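Local coordinates for putative pectin lyase (Geobacillus virus E2, PDB 7CHU), which serves as the trimeric tailspike of a deep-sea thermophilic phage and probably recognises or cleaves a host surface polysaccharide through a pectate-lyase-like beta-helix, at residues Asn384-Asp389 against Glu393-Gly398; Ser100-Leu105 against Ser109-Ile114; Thr483-Ser488 against Ser494-Ser499; Gly291-Pro294 against Asn300-Asn303. All blocks are in the same frame, centred on the assembly; numbering follows the deposited sequence.

Contact 1 of 4, residues Asn384-Asp389 against Glu393-Gly398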
# COMPACT_ATOMS: atom_id res chain seq x y z
N ASN A 384 -16.74 19.83 2.93
CA ASN A 384 -15.70 18.85 2.68
C ASN A 384 -14.40 19.36 3.28
O ASN A 384 -14.28 20.54 3.62
CB ASN A 384 -15.55 18.59 1.19
CG ASN A 384 -16.82 17.98 0.58
OD1 ASN A 384 -16.94 16.77 0.48
ND2 ASN A 384 -17.76 18.83 0.18
N PHE A 385 -13.41 18.49 3.40
CA PHE A 385 -12.22 18.79 4.18
C PHE A 385 -10.98 18.64 3.32
O PHE A 385 -10.89 17.74 2.48
CB PHE A 385 -12.16 17.86 5.40
CG PHE A 385 -11.02 18.13 6.33
CD1 PHE A 385 -10.91 19.34 7.02
CD2 PHE A 385 -10.06 17.15 6.54
CE1 PHE A 385 -9.82 19.58 7.90
CE2 PHE A 385 -8.99 17.37 7.42
CZ PHE A 385 -8.87 18.60 8.09
N PHE A 386 -10.00 19.52 3.52
CA PHE A 386 -8.76 19.34 2.78
C PHE A 386 -7.58 19.77 3.62
O PHE A 386 -7.68 20.68 4.46
CB PHE A 386 -8.76 20.10 1.45
CG PHE A 386 -8.85 21.60 1.61
CD1 PHE A 386 -10.09 22.24 1.59
CD2 PHE A 386 -7.69 22.38 1.77
CE1 PHE A 386 -10.18 23.63 1.74
CE2 PHE A 386 -7.77 23.77 1.91
CZ PHE A 386 -9.01 24.40 1.90
N CYS A 387 -6.45 19.12 3.38
CA CYS A 387 -5.19 19.45 4.04
C CYS A 387 -4.08 18.98 3.09
O CYS A 387 -3.60 17.85 3.19
CB CYS A 387 -5.05 18.81 5.42
SG CYS A 387 -3.44 19.20 6.27
N SER A 388 -3.69 19.86 2.17
CA SER A 388 -2.74 19.52 1.11
C SER A 388 -2.09 20.79 0.60
O SER A 388 -2.62 21.89 0.77
CB SER A 388 -3.40 18.79 -0.08
OG SER A 388 -4.14 17.67 0.34
N ASP A 389 -0.96 20.63 -0.09
CA ASP A 389 -0.24 21.78 -0.66
C ASP A 389 -0.04 21.56 -2.15
O ASP A 389 0.83 20.77 -2.57
CB ASP A 389 1.10 22.00 0.04
CG ASP A 389 1.67 23.40 -0.20
OD1 ASP A 389 1.13 24.15 -1.04
OD2 ASP A 389 2.67 23.74 0.46
N GLU A 393 -2.15 27.05 -5.42
CA GLU A 393 -3.29 27.12 -4.52
C GLU A 393 -2.82 27.61 -3.16
O GLU A 393 -1.96 26.98 -2.51
CB GLU A 393 -4.01 25.77 -4.42
CG GLU A 393 -5.12 25.72 -3.37
CD GLU A 393 -6.21 26.77 -3.56
OE1 GLU A 393 -6.93 26.71 -4.59
OE2 GLU A 393 -6.35 27.66 -2.68
N ASN A 394 -3.36 28.75 -2.72
CA ASN A 394 -2.94 29.35 -1.46
C ASN A 394 -3.55 28.64 -0.27
O ASN A 394 -2.93 28.63 0.80
CB ASN A 394 -3.35 30.82 -1.43
CG ASN A 394 -2.51 31.67 -2.36
OD1 ASN A 394 -1.30 31.55 -2.39
ND2 ASN A 394 -3.17 32.52 -3.14
N ARG A 395 -4.76 28.11 -0.40
CA ARG A 395 -5.40 27.45 0.74
C ARG A 395 -4.72 26.11 1.02
O ARG A 395 -4.54 25.30 0.11
CB ARG A 395 -6.89 27.24 0.46
CG ARG A 395 -7.69 28.55 0.34
CD ARG A 395 -9.07 28.30 -0.23
NE ARG A 395 -9.01 27.94 -1.64
CZ ARG A 395 -10.06 27.55 -2.37
NH1 ARG A 395 -11.27 27.45 -1.82
NH2 ARG A 395 -9.90 27.27 -3.66
N LYS A 396 -4.32 25.90 2.28
CA LYS A 396 -3.62 24.69 2.71
C LYS A 396 -4.47 23.78 3.58
O LYS A 396 -4.43 22.57 3.41
CB LYS A 396 -2.35 25.03 3.50
CG LYS A 396 -1.48 26.14 2.88
CD LYS A 396 -1.05 25.81 1.45
CE LYS A 396 -0.07 26.86 0.91
NZ LYS A 396 0.11 26.72 -0.55
N LEU A 397 -5.23 24.33 4.52
CA LEU A 397 -6.17 23.53 5.30
C LEU A 397 -7.51 24.23 5.28
O LEU A 397 -7.56 25.47 5.28
CB LEU A 397 -5.67 23.35 6.74
CG LEU A 397 -6.47 22.41 7.66
CD1 LEU A 397 -5.55 21.78 8.70
CD2 LEU A 397 -7.60 23.12 8.36
N GLY A 398 -8.59 23.47 5.23
CA GLY A 398 -9.89 24.11 5.23
C GLY A 398 -11.02 23.12 5.24
O GLY A 398 -10.86 21.91 4.98
O HOH W 1 -5.04 22.66 -0.93
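Phe-386 and Gly-398 pair by two backbone hydrogen bonds, Phe-386 N to Gly-398 O at 2.9 Å and Gly-398 N to Phe-386 O at 3.0 Å, and the phenyl ring folds back over its own partner. This is the aromatic rescue of glycine known from antiparallel sheets. With chi1 at 63°, CG stands between the backbone N and the carbonyl carbon, which turns the ring across the strands; Gly-398 CA lies over the face, 3.8 Å from the ring centroid, as a CH-pi contact.

Lys-396 illustrates how a long side chain can turn back. CB approaches Ser-388 O; the chain bends at chi2 (-58°), bringing CD and CE close to Asp-389 OD1 as the two side chains cross at a slant, and NZ ends in a salt bridge 2.8 Å from Asp-389 OD1, met from above the carboxylate plane. The same NZ donates to Glu-393 O, here in the carbonyl plane. Its ammonium also makes a cation-pi contact with Trp-399 of the second subunit. Behind it, Arg-395 grips Glu-393 side-on through NE and NH2, and Arg-395 N adds a third bond to the carboxylate, at OE2.

On the other face Leu-397 CD1 touches Cys-387 SG at 4.1 Å, and both residues pack against their counterparts in the third subunit. Lys-396 and Leu-397 both face Ile-404 in a classic beta bulge, where parallel coils give way to antiparallel strands. In this buried setting Arg-395 would probably keep Glu-393 ionised, while Lys-396 NZ sits between Asp-389 and nearby Glu-383 of the second subunit, probably offsetting their repulsion.

Contact 2 of 4, residues Ser100-Leu105 against Ser109-Ile114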
# COMPACT_ATOMS: atom_id res chain seq x y z
N SER A 100 -15.77 -28.91 -17.19
CA SER A 100 -15.33 -30.16 -16.56
C SER A 100 -14.99 -29.97 -15.09
O SER A 100 -14.80 -30.97 -14.40
CB SER A 100 -14.11 -30.73 -17.29
OG SER A 100 -12.93 -29.95 -17.05
N ILE A 101 -14.87 -28.73 -14.61
CA ILE A 101 -14.69 -28.53 -13.18
C ILE A 101 -15.97 -28.90 -12.45
O ILE A 101 -17.07 -28.44 -12.78
CB ILE A 101 -14.29 -27.07 -12.87
CG1 ILE A 101 -12.96 -26.72 -13.52
CG2 ILE A 101 -14.21 -26.87 -11.36
CD1 ILE A 101 -11.79 -27.30 -12.82
N VAL A 102 -15.82 -29.74 -11.43
CA VAL A 102 -16.93 -30.17 -10.60
C VAL A 102 -17.08 -29.16 -9.47
O VAL A 102 -16.21 -29.06 -8.60
CB VAL A 102 -16.68 -31.58 -10.07
CG1 VAL A 102 -17.82 -32.03 -9.19
CG2 VAL A 102 -16.51 -32.55 -11.24
N SER A 103 -18.17 -28.39 -9.48
CA SER A 103 -18.36 -27.42 -8.40
C SER A 103 -19.84 -27.08 -8.28
O SER A 103 -20.69 -27.66 -8.94
CB SER A 103 -17.52 -26.16 -8.63
OG SER A 103 -17.69 -25.28 -7.54
N SER A 104 -20.14 -26.13 -7.40
CA SER A 104 -21.51 -25.65 -7.23
C SER A 104 -21.45 -24.18 -6.82
O SER A 104 -20.47 -23.49 -7.14
CB SER A 104 -22.26 -26.50 -6.20
OG SER A 104 -21.55 -26.57 -4.97
N LEU A 105 -22.48 -23.67 -6.14
CA LEU A 105 -22.58 -22.23 -5.91
C LEU A 105 -22.42 -21.88 -4.44
O LEU A 105 -22.36 -22.75 -3.56
CB LEU A 105 -23.91 -21.68 -6.43
CG LEU A 105 -24.05 -21.70 -7.95
CD1 LEU A 105 -25.44 -22.15 -8.30
CD2 LEU A 105 -23.75 -20.34 -8.52
N SER A 109 -17.64 -25.47 -0.60
CA SER A 109 -16.40 -25.88 0.06
C SER A 109 -15.93 -27.24 -0.44
O SER A 109 -16.73 -28.18 -0.57
CB SER A 109 -16.59 -25.91 1.57
OG SER A 109 -15.77 -26.88 2.17
N GLY A 110 -14.64 -27.35 -0.72
CA GLY A 110 -14.07 -28.61 -1.13
C GLY A 110 -14.27 -28.96 -2.59
O GLY A 110 -14.06 -30.11 -2.97
N GLN A 111 -14.70 -28.00 -3.41
CA GLN A 111 -14.91 -28.20 -4.84
C GLN A 111 -14.24 -27.07 -5.60
O GLN A 111 -14.04 -26.00 -5.05
CB GLN A 111 -16.41 -28.20 -5.22
CG GLN A 111 -17.28 -29.31 -4.60
CD GLN A 111 -18.76 -29.15 -4.98
OE1 GLN A 111 -19.36 -28.10 -4.77
NE2 GLN A 111 -19.34 -30.20 -5.56
N GLY A 112 -13.97 -27.29 -6.88
CA GLY A 112 -13.44 -26.23 -7.73
C GLY A 112 -12.03 -26.53 -8.21
O GLY A 112 -11.61 -27.68 -8.27
N GLY A 113 -11.31 -25.48 -8.56
CA GLY A 113 -9.91 -25.64 -8.90
C GLY A 113 -9.48 -24.68 -10.00
O GLY A 113 -10.21 -23.77 -10.37
N ILE A 114 -8.28 -24.91 -10.52
CA ILE A 114 -7.67 -24.04 -11.52
C ILE A 114 -7.96 -24.61 -12.90
O ILE A 114 -7.86 -25.83 -13.11
CB ILE A 114 -6.15 -23.91 -11.31
CG1 ILE A 114 -5.83 -23.14 -10.02
CG2 ILE A 114 -5.48 -23.25 -12.52
CD1 ILE A 114 -4.31 -22.89 -9.81
O HOH W 2 -14.21 -30.29 -7.57
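Ser-104 and Gln-111 make the shortest polar link between the two segments: the serine hydroxyl OG donates to Gln-111 OE1 at 2.7 Å, lying in the carbonyl plane of the amide. The serine chi1 of 54° sets OG between its backbone N and carbonyl carbon, turned to the glutamine, whose chain runs extended beyond CG past Ser-103. Gln-111 CB meanwhile rests 3.5 Å from Val-102 O.

That carbonyl is also the centre of a small backbone link. Gly-112 N reaches Val-102 O directly only by a weak bond, 3.3 Å long and bent to 129°, and a water reinforces it, donating a hydrogen bond to Val-102 O at 2.6 Å and accepting one from Gly-112 N at 3.1 Å. Deeper in, Ile-101 lays its CG2 methyl 3.8 Å from Gly-112 CA.

The next shell fixes these groups. Ser-103 OG bonds to Ser-133 O, while Ser-104 and Gly-113 form backbone hydrogen bonds with Ser-133 and Asn-134 respectively; Ile-101 packs on Ile-135 and Val-75. The chain leaves helix 91-99, crosses this loop and enters strand 113-117 of the beta-helix. Thr-119 of the third subunit binds Gly-112 O through OG1.

Gly-112 and Gly-113 have backbone angles that would jam a side chain against the preceding carbonyl. The polar link consists of the hydroxyl-to-amide bond of Ser-104 and Gln-111, the weak backbone bond and a shared water, with apolar packing on the inner side.

Contact 3 of 4, residues Thr483-Ser488 against Ser494-Ser499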
# COMPACT_ATOMS: atom_id res chain seq x y z
N THR A 483 -17.72 48.94 25.67
CA THR A 483 -18.90 48.46 26.37
C THR A 483 -18.78 48.83 27.83
O THR A 483 -17.75 48.53 28.45
CB THR A 483 -19.03 46.95 26.23
OG1 THR A 483 -19.24 46.61 24.85
CG2 THR A 483 -20.21 46.44 27.06
N PRO A 484 -19.77 49.50 28.43
CA PRO A 484 -19.62 49.96 29.82
C PRO A 484 -19.43 48.80 30.79
O PRO A 484 -20.12 47.79 30.71
CB PRO A 484 -20.93 50.73 30.09
CG PRO A 484 -21.40 51.20 28.70
CD PRO A 484 -21.00 50.04 27.78
N VAL A 485 -18.51 48.98 31.75
CA VAL A 485 -18.24 48.02 32.81
C VAL A 485 -18.22 48.76 34.14
O VAL A 485 -18.13 49.99 34.19
CB VAL A 485 -16.89 47.28 32.62
CG1 VAL A 485 -16.89 46.47 31.33
CG2 VAL A 485 -15.72 48.29 32.64
N THR A 486 -18.23 47.99 35.22
CA THR A 486 -18.16 48.57 36.56
C THR A 486 -16.74 49.02 36.87
O THR A 486 -15.76 48.41 36.43
CB THR A 486 -18.59 47.55 37.61
OG1 THR A 486 -17.58 46.53 37.72
CG2 THR A 486 -19.93 46.91 37.23
N ALA A 487 -16.64 50.09 37.67
CA ALA A 487 -15.34 50.62 38.04
C ALA A 487 -14.53 49.63 38.87
O ALA A 487 -13.32 49.49 38.68
CB ALA A 487 -15.50 51.94 38.80
N SER A 488 -15.20 48.91 39.79
CA SER A 488 -14.49 47.97 40.65
C SER A 488 -13.88 46.81 39.87
O SER A 488 -12.98 46.14 40.39
CB SER A 488 -15.41 47.42 41.74
OG SER A 488 -16.56 46.83 41.17
N SER A 494 -6.26 51.51 33.72
CA SER A 494 -7.33 51.01 32.88
C SER A 494 -8.21 52.15 32.37
O SER A 494 -8.73 52.94 33.17
CB SER A 494 -8.21 50.03 33.64
OG SER A 494 -7.51 48.82 33.83
N LEU A 495 -8.41 52.19 31.06
CA LEU A 495 -9.36 53.10 30.43
C LEU A 495 -10.65 52.33 30.14
O LEU A 495 -10.60 51.20 29.64
CB LEU A 495 -8.75 53.67 29.15
CG LEU A 495 -9.41 54.81 28.39
CD1 LEU A 495 -9.41 56.11 29.21
CD2 LEU A 495 -8.66 54.97 27.08
N PHE A 496 -11.80 52.91 30.51
CA PHE A 496 -13.09 52.24 30.38
C PHE A 496 -14.20 53.29 30.39
O PHE A 496 -13.99 54.42 30.82
CB PHE A 496 -13.33 51.23 31.50
CG PHE A 496 -13.45 51.85 32.88
CD1 PHE A 496 -14.66 51.89 33.54
CD2 PHE A 496 -12.33 52.40 33.50
CE1 PHE A 496 -14.76 52.46 34.81
CE2 PHE A 496 -12.41 52.97 34.77
CZ PHE A 496 -13.63 53.00 35.43
N VAL A 497 -15.38 52.90 29.94
CA VAL A 497 -16.61 53.64 30.20
C VAL A 497 -17.32 52.99 31.40
O VAL A 497 -17.63 51.80 31.38
CB VAL A 497 -17.52 53.67 28.97
CG1 VAL A 497 -18.85 54.35 29.31
CG2 VAL A 497 -16.84 54.41 27.83
N ASP A 498 -17.56 53.79 32.43
CA ASP A 498 -18.19 53.33 33.67
C ASP A 498 -19.69 53.11 33.46
O ASP A 498 -20.42 54.05 33.14
CB ASP A 498 -17.95 54.37 34.75
CG ASP A 498 -18.37 53.91 36.14
OD1 ASP A 498 -19.10 52.91 36.29
OD2 ASP A 498 -17.97 54.58 37.11
N SER A 499 -20.17 51.89 33.72
CA SER A 499 -21.59 51.60 33.53
C SER A 499 -22.47 52.30 34.57
O SER A 499 -23.68 52.38 34.37
CB SER A 499 -21.85 50.09 33.57
OG SER A 499 -21.50 49.54 34.83
O HOH W 3 -15.64 50.06 29.18
O HOH W 4 -19.15 51.31 38.28
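Val-485 and Phe-496 form the firmer side of this contact. The valine and phenylalanine side chains cross at a slant, Val-485 CG2 lying 3.9 Å from Phe-496 CD1, while farther along the ring Ala-487 CA approaches CE1 at 3.8 Å. A phenylalanine chi1 of 65° directs the ring beneath this bend of the loop. The backbones are stitched together beside it by a single bridge: Val-485 N bonds to Val-497 O at 3.0 Å, nearly along the C=O axis, whereas Ser-499 N meets Val-485 O at 2.8 Å from well above the carbonyl plane.

Toward solvent the fit depends more on water and small groups. Pro-484 CB touches Ser-499 CB at 3.7 Å, with the serine exposed. Ala-487 N and the Asp-498 carboxylate do not bond directly; a water accepts from Ala-487 N at 2.9 Å and donates to Asp-498 OD1 at 2.6 Å. The other oxygen, OD2, is held in a salt bridge by Lys-505.

Within its own chain, strand 494-498 is the outer strand of a three-stranded antiparallel sheet, next to 503-507. Ser-494 and Leu-495 also pair with a strand of the third subunit, so the sheet continues across the trimer interface, with loop 483-488 lying across the later residues of strand 494-498.

Contact 4 of 4, residues Gly291-Pro294 against Asn300-Asn303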
# COMPACT_ATOMS: atom_id res chain seq x y z
N GLY A 291 -3.43 9.39 -19.23
CA GLY A 291 -4.24 9.74 -20.37
C GLY A 291 -3.77 9.12 -21.67
O GLY A 291 -2.78 8.39 -21.75
N LYS A 292 -4.52 9.45 -22.72
CA LYS A 292 -4.37 8.83 -24.03
C LYS A 292 -3.29 9.51 -24.87
O LYS A 292 -2.55 8.83 -25.58
CB LYS A 292 -5.71 8.87 -24.77
CG LYS A 292 -5.68 8.21 -26.14
CD LYS A 292 -7.06 8.20 -26.75
CE LYS A 292 -7.02 7.47 -28.07
NZ LYS A 292 -8.38 7.21 -28.53
N ASP A 293 -3.19 10.83 -24.78
CA ASP A 293 -2.38 11.63 -25.70
C ASP A 293 -1.54 12.60 -24.88
O ASP A 293 -2.03 13.66 -24.45
CB ASP A 293 -3.29 12.35 -26.69
CG ASP A 293 -2.54 13.30 -27.63
OD1 ASP A 293 -1.28 13.33 -27.61
OD2 ASP A 293 -3.24 14.01 -28.40
N PRO A 294 -0.27 12.29 -24.64
CA PRO A 294 0.58 13.21 -23.86
C PRO A 294 1.12 14.39 -24.66
O PRO A 294 1.72 15.28 -24.06
CB PRO A 294 1.72 12.30 -23.38
CG PRO A 294 1.79 11.21 -24.42
CD PRO A 294 0.39 10.99 -24.89
N ASN A 300 -5.90 14.63 -28.27
CA ASN A 300 -6.74 13.49 -28.60
C ASN A 300 -7.37 12.85 -27.36
O ASN A 300 -7.80 11.69 -27.40
CB ASN A 300 -5.90 12.46 -29.37
CG ASN A 300 -6.73 11.34 -29.97
OD1 ASN A 300 -6.29 10.18 -30.03
ND2 ASN A 300 -7.94 11.68 -30.43
N ASN A 301 -7.38 13.55 -26.25
CA ASN A 301 -7.80 12.90 -25.02
C ASN A 301 -9.31 12.98 -24.87
O ASN A 301 -9.91 14.03 -25.12
CB ASN A 301 -7.13 13.55 -23.81
CG ASN A 301 -5.63 13.38 -23.82
OD1 ASN A 301 -5.12 12.29 -23.51
ND2 ASN A 301 -4.89 14.45 -24.19
N PRO A 302 -9.95 11.89 -24.46
CA PRO A 302 -11.42 11.89 -24.40
C PRO A 302 -11.91 12.84 -23.32
O PRO A 302 -11.31 12.97 -22.25
CB PRO A 302 -11.77 10.43 -24.09
CG PRO A 302 -10.51 9.85 -23.45
CD PRO A 302 -9.36 10.59 -24.11
N ASN A 303 -13.02 13.50 -23.63
CA ASN A 303 -13.65 14.46 -22.73
C ASN A 303 -14.49 13.69 -21.72
O ASN A 303 -15.71 13.55 -21.85
CB ASN A 303 -14.50 15.46 -23.53
CG ASN A 303 -15.11 16.55 -22.66
OD1 ASN A 303 -14.89 16.61 -21.44
ND2 ASN A 303 -15.90 17.41 -23.28
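The backbones of Lys-292 and Asp-293 run past Asn-301 and Asn-300 at CA separations of 5.4 and 5.6 Å, with neither segment forming a regular strand. Here an asparagine side chain stands in for a second backbone. The Asn-301 amide is turned toward Asp-293, with CG anti to its own carbonyl carbon (chi1 -64°), and binds both backbone polar groups, N-H and C=O, of Asp-293. Its OD1 accepts from Asp-293 N at 2.7 Å, the donor tilted from the carbonyl plane, and more weakly from Lys-292 N at 3.0 Å. Its ND2 donates to Asp-293 O at 3.0 Å, in the amide plane and on a lone pair of that carbonyl, through a bond of 162°. With OD1 accepting and ND2 donating, the flip state of the amide is set.

The clasp closes a loop of the beta-helix: residues 291-306 form an excursion between strand 288-290 and strand 307-309, and its early and later parts close on each other here. Asn-301 ND2 also binds Pro-298 O within the excursion, and Gln-323 NE2 from the next coil donates to Asp-293 O.

Asp-293 also bonds through its side chain. OD2 takes the backbone N-H of Asn-300 at 2.7 Å on its anti lone pair, and the same oxygen lies 3.2 Å from Asn-300 CB; the carboxylate and the Asn-300 amide are turned 60° apart. The extended chain of Lys-292 crosses Asn-300, CE passing 3.4 Å from Asn-300 OD1, before NZ continues to its hydrogen bond with Asn-264 OD1.

The four contacts follow one another along an elongated chain, in the order 2, 4, 1, 3, and none touches another. Contact 2 lies where the beta-helix begins, contact 4 on a loop from its middle and contact 1 where its coils give way to antiparallel strands; contact 3 is far out toward the C-terminus. Contacts 2 and 3, on opposite sides of the chain's centre, are about 88 Å apart between centres, with contact 1 about 52 Å from the first and 43 Å from the second. Contacts 1, 2 and 3 all meet the third subunit, whereas contact 4, centred about 28 Å from contact 1, touches no other chain of the trimer.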